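General odorant-binding protein 28a (PDB 6QQ4) probably binds odorants and pheromones as a small secreted, all-helical carrier protein of the PBP/GOBP family and takes part in detecting the floral odour beta-ionone. Local coordinates at residues V20-T23 with D24-Q28. Residues are numbered along the deposited sequence; the frame is centred on the assembly and turned at random.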
loop_
_atom_site.group_PDB
_atom_site.type_symbol
_atom_site.label_atom_id
_atom_site.label_comp_id
_atom_site.label_asym_id
_atom_site.label_seq_id
_atom_site.Cartn_x
_atom_site.Cartn_y
_atom_site.Cartn_z
ATOM N N VAL A 20 9.557 -11.080 7.236
ATOM C CA VAL A 20 8.930 -11.880 6.187
ATOM C C VAL A 20 9.996 -12.450 5.245
ATOM O O VAL A 20 9.687 -13.044 4.205
ATOM C CB VAL A 20 7.881 -11.060 5.408
ATOM C CG1 VAL A 20 6.819 -10.508 6.372
ATOM C CG2 VAL A 20 8.533 -9.943 4.618
ATOM N N GLY A 21 11.255 -12.298 5.640
ATOM C CA GLY A 21 12.373 -12.788 4.855
ATOM C C GLY A 21 12.429 -12.223 3.443
ATOM O O GLY A 21 12.891 -12.890 2.499
ATOM N N ALA A 22 11.959 -10.990 3.271
ATOM C CA ALA A 22 12.007 -10.367 1.952
ATOM C C ALA A 22 13.424 -9.905 1.605
ATOM O O ALA A 22 14.298 -9.798 2.481
ATOM C CB ALA A 22 11.042 -9.198 1.874
ATOM N N THR A 23 13.638 -9.621 0.324
ATOM C CA THR A 23 14.952 -9.248 -0.192
ATOM C C THR A 23 14.980 -7.834 -0.754
ATOM O O THR A 23 13.936 -7.185 -0.896
ATOM C CB THR A 23 15.405 -10.194 -1.315
ATOM O OG1 THR A 23 14.497 -10.078 -2.420
ATOM C CG2 THR A 23 15.431 -11.636 -0.823
ATOM N N ASP A 24 16.180 -7.363 -1.095
ATOM C CA ASP A 24 16.310 -6.062 -1.726
ATOM C C ASP A 24 15.516 -5.988 -3.029
ATOM O O ASP A 24 15.024 -4.925 -3.379
ATOM C CB ASP A 24 17.772 -5.724 -2.004
ATOM C CG ASP A 24 18.465 -5.085 -0.811
ATOM O OD1 ASP A 24 18.221 -5.507 0.341
ATOM O OD2 ASP A 24 19.243 -4.134 -1.026
ATOM N N ALA A 25 15.396 -7.103 -3.746
ATOM C CA ALA A 25 14.626 -7.096 -4.989
ATOM C C ALA A 25 13.161 -6.791 -4.677
ATOM O O ALA A 25 12.493 -6.069 -5.424
ATOM C CB ALA A 25 14.753 -8.424 -5.718
ATOM N N ASP A 26 12.682 -7.344 -3.560
ATOM C CA ASP A 26 11.310 -7.123 -3.118
ATOM C C ASP A 26 11.065 -5.668 -2.763
ATOM O O ASP A 26 10.003 -5.112 -3.058
ATOM C CB ASP A 26 10.984 -7.994 -1.915
ATOM C CG ASP A 26 10.961 -9.452 -2.247
ATOM O OD1 ASP A 26 10.523 -9.808 -3.364
ATOM O OD2 ASP A 26 11.368 -10.250 -1.379
ATOM N N LEU A 27 12.036 -5.072 -2.086
ATOM C CA LEU A 27 11.990 -3.657 -1.751
ATOM C C LEU A 27 11.951 -2.785 -3.015
ATOM O O LEU A 27 11.224 -1.798 -3.073
ATOM C CB LEU A 27 13.198 -3.285 -0.895
ATOM C CG LEU A 27 13.042 -2.112 0.059
ATOM C CD1 LEU A 27 12.002 -2.467 1.093
ATOM C CD2 LEU A 27 14.375 -1.784 0.719
ATOM N N GLN A 28 12.733 -3.153 -4.025
ATOM C CA GLN A 28 12.790 -2.359 -5.258
ATOM C C GLN A 28 11.461 -2.396 -6.013
ATOM O O GLN A 28 10.988 -1.364 -6.500
ATOM C CB GLN A 28 13.934 -2.837 -6.161
ATOM C CG GLN A 28 14.874 -1.707 -6.599
ATOM C CD GLN A 28 16.189 -2.218 -7.169
ATOM O OE1 GLN A 28 16.731 -3.226 -6.711
ATOM N NE2 GLN A 28 16.711 -1.519 -8.173
#
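Asp26 reaches back from the first turn of its helix to Thr23, the N-cap residue. Thr23 N lies 2.9 Å from Asp26 OD2 in a nearly straight hydrogen bond, with an angle of 164° at the hydrogen. The N-H meets that oxygen on its anti side, 31° out of the carboxylate plane. Asp26 carries CG beside its own backbone N (chi1 -67°), which turns the carboxylate back toward Thr23. Thr23 OG1 stands 3.3 Å from Asp26 OD2, a weak hydrogen bond whose proton may go elsewhere. Set between its backbone N and carbonyl carbon, Thr23 OG1 swings in over the start of the helix, where it also comes within 3.7 Å of Ala25 CB. The acid taking the N-cap amide from three residues on is one half of a capping box. Beside that bond, Ala22 CB rests against Asp26 OD2 at 3.4 Å. Below the cap, Leu27 N bonds to Thr23 O at 3.1 Å, starting the regular helical ladder. The second carboxylate oxygen, Asp26 OD1, is hydrogen-bonded to Thr38 OG1, which ties the buried Asp26 to the chain just ahead of helix 39-52. Helix 2-20 ends in a Schellman motif at Gly21, and Ala22 and Thr23 run extended from there into helix 24-31, with Leu27 resting on Ala13 and Met17 of helix 2-20 and on Leu44 of helix 39-52.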